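Local coordinates for flavin reductase domain protein, FMN-binding (Shewanella baltica, PDB 3HMZ) that binds flavin mononucleotide and probably acts as a flavin-dependent oxidoreductase with NAD or NADP, at residues 71-74 / 75-78. Residues are numbered along the deposited sequence; the frame is centred on the assembly and turned at random. Where two conformers were deposited one is given.
Sequences REFI and EQSG
At the edge of the Arg71 guanidinium, tilted slightly from its plane, sits Glu75 OE2, whose carboxylate is turned 87° against it. Arg71 NE lies 2.8 Å from Glu75 OE2 (N-H...O 158°) and meets it from above the carboxylate plane, an i to i+4 salt bridge. Arg71 reaches there by an extended chain with CG opposite the backbone N (chi1 173°). Water 1 links the same groups, accepting from Arg71 NH2 at 3.0 Å and donating to Glu75 OE2. NH1 also pairs with Asp148, between helix 141-147 and strand 149-160; an alanine here would probably leave both carboxylates without their cationic mate. In the next i to i+4 pair, Glu72 and Gln76 run side by side, Glu72 CG 3.4 Å from Gln76 NE2, while their polar ends pair with Lys69, an FMN-binding residue, and Ser38. Gln76 OE1 also approaches the Phe73 ring obliquely. Phe73 O accepts from Ser77 N at 2.8 Å and Ser77 OG at 2.9 Å, from opposite faces of its carbonyl plane. Gly78 N closes the C-terminal turn on Ile74 O at 2.7 Å, and Gly78 has positive phi. Sharing one arginine probably helps keep Glu75 and Asp148 ionised.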
ATOM      1  N   ARG A  71      -6.846 -17.478   4.544  1.00 20.19           N
ATOM      2  CA  ARG A  71      -5.844 -18.055   3.638  1.00 20.85           C
ATOM      3  C   ARG A  71      -6.242 -19.477   3.206  1.00 20.67           C
ATOM      4  O   ARG A  71      -6.139 -19.840   2.020  1.00 20.48           O
ATOM      5  CB  ARG A  71      -4.488 -18.073   4.301  1.00 21.37           C
ATOM      6  CG  ARG A  71      -3.457 -18.812   3.494  1.00 22.35           C
ATOM      7  CD  ARG A  71      -2.127 -18.652   4.096  1.00 22.90           C
ATOM      8  NE  ARG A  71      -1.154 -19.544   3.442  1.00 22.47           N
ATOM      9  CZ  ARG A  71       0.143 -19.303   3.306  1.00 22.52           C
ATOM     10  NH1 ARG A  71       0.677 -18.153   3.740  1.00 22.36           N
ATOM     11  NH2 ARG A  71       0.934 -20.209   2.698  1.00 22.75           N
ATOM     12  N   GLU A  72      -6.685 -20.261   4.180  1.00 21.52           N
ATOM     13  CA  GLU A  72      -7.129 -21.639   3.874  1.00 24.07           C
ATOM     14  C   GLU A  72      -8.239 -21.637   2.821  1.00 22.40           C
ATOM     15  O   GLU A  72      -8.207 -22.390   1.846  1.00 22.87           O
ATOM     16  CB  GLU A  72      -7.591 -22.320   5.152  1.00 26.21           C
ATOM     17  CG  GLU A  72      -8.064 -23.769   4.989  1.00 30.46           C
ATOM     18  CD  GLU A  72      -8.601 -24.295   6.278  1.00 34.04           C
ATOM     19  OE1 GLU A  72      -7.879 -24.147   7.291  1.00 34.87           O
ATOM     20  OE2 GLU A  72      -9.774 -24.797   6.257  1.00 39.37           O
ATOM     21  N   PHE A  73      -9.212 -20.748   3.007  1.00 21.81           N
ATOM     22  CA  PHE A  73     -10.325 -20.648   2.064  1.00 21.10           C
ATOM     23  C   PHE A  73      -9.859 -20.264   0.675  1.00 20.47           C
ATOM     24  O   PHE A  73     -10.386 -20.769  -0.329  1.00 21.46           O
ATOM     25  CB  PHE A  73     -11.362 -19.640   2.577  1.00 21.27           C
ATOM     26  CG  PHE A  73     -12.240 -20.126   3.685  1.00 20.62           C
ATOM     27  CD1 PHE A  73     -12.001 -21.332   4.392  1.00 22.00           C
ATOM     28  CD2 PHE A  73     -13.327 -19.337   4.076  1.00 20.14           C
ATOM     29  CE1 PHE A  73     -12.861 -21.731   5.404  1.00 22.54           C
ATOM     30  CE2 PHE A  73     -14.182 -19.751   5.116  1.00 21.79           C
ATOM     31  CZ  PHE A  73     -13.922 -20.932   5.785  1.00 22.16           C
ATOM     32  N   ILE A  74      -8.919 -19.303   0.618  1.00 19.66           N
ATOM     33  CA  ILE A  74      -8.347 -18.881  -0.666  1.00 20.55           C
ATOM     34  C   ILE A  74      -7.580 -20.014  -1.375  1.00 20.85           C
ATOM     35  O   ILE A  74      -7.701 -20.189  -2.573  1.00 21.53           O
ATOM     36  CB  ILE A  74      -7.518 -17.598  -0.511  1.00 19.44           C
ATOM     37  CG1 ILE A  74      -8.503 -16.465  -0.179  1.00 19.18           C
ATOM     38  CG2 ILE A  74      -6.766 -17.281  -1.799  1.00 19.84           C
ATOM     39  CD1 ILE A  74      -7.857 -15.122   0.199  1.00 17.46           C
ATOM     40  N   GLU A  75      -6.810 -20.767  -0.603  1.00 21.00           N
ATOM     41  CA  GLU A  75      -6.058 -21.897  -1.149  1.00 22.42           C
ATOM     42  C   GLU A  75      -7.007 -22.949  -1.690  1.00 23.24           C
ATOM     43  O   GLU A  75      -6.736 -23.521  -2.735  1.00 25.60           O
ATOM     44  CB  GLU A  75      -5.166 -22.493  -0.079  1.00 22.48           C
ATOM     45  CG  GLU A  75      -3.957 -21.611   0.287  1.00 22.85           C
ATOM     46  CD  GLU A  75      -3.288 -22.000   1.588  1.00 23.52           C
ATOM     47  OE1 GLU A  75      -3.920 -22.663   2.446  1.00 25.73           O
ATOM     48  OE2 GLU A  75      -2.116 -21.623   1.782  1.00 25.41           O
ATOM     49  N   GLN A  76      -8.121 -23.156  -0.999  1.00 23.37           N
ATOM     50  CA  GLN A  76      -9.098 -24.157  -1.407  0.50 23.96           C
ATOM     51  C   GLN A  76      -9.928 -23.706  -2.609  1.00 23.97           C
ATOM     52  O   GLN A  76     -10.150 -24.459  -3.524  1.00 26.16           O
ATOM     53  CB  GLN A  76      -9.979 -24.542  -0.218  0.50 24.87           C
ATOM     54  CG  GLN A  76      -9.237 -25.272   0.892  0.50 26.65           C
ATOM     55  CD  GLN A  76     -10.021 -25.389   2.204  0.50 28.89           C
ATOM     56  OE1 GLN A  76     -11.085 -24.778   2.389  0.50 30.33           O
ATOM     57  NE2 GLN A  76      -9.489 -26.189   3.127  0.50 30.17           N
ATOM     58  N   SER A  77     -10.387 -22.449  -2.618  1.00 21.48           N
ATOM     59  CA  SER A  77     -11.265 -21.974  -3.677  1.00 21.35           C
ATOM     60  C   SER A  77     -10.635 -21.234  -4.854  1.00 21.26           C
ATOM     61  O   SER A  77     -11.248 -21.154  -5.918  1.00 23.40           O
ATOM     62  CB  SER A  77     -12.346 -21.075  -3.053  1.00 21.32           C
ATOM     63  OG  SER A  77     -11.766 -19.838  -2.647  1.00 21.63           O
ATOM     64  N   GLY A  78      -9.468 -20.638  -4.628  1.00 22.09           N
ATOM     65  CA  GLY A  78      -8.776 -19.848  -5.640  1.00 22.19           C
ATOM     66  C   GLY A  78      -9.400 -18.508  -5.999  1.00 22.02           C
ATOM     67  O   GLY A  78      -9.073 -17.933  -7.031  1.00 21.07           O
TER
HETATM   68  O   HOH W   1      -0.111 -23.025   3.174  1.00 43.21           O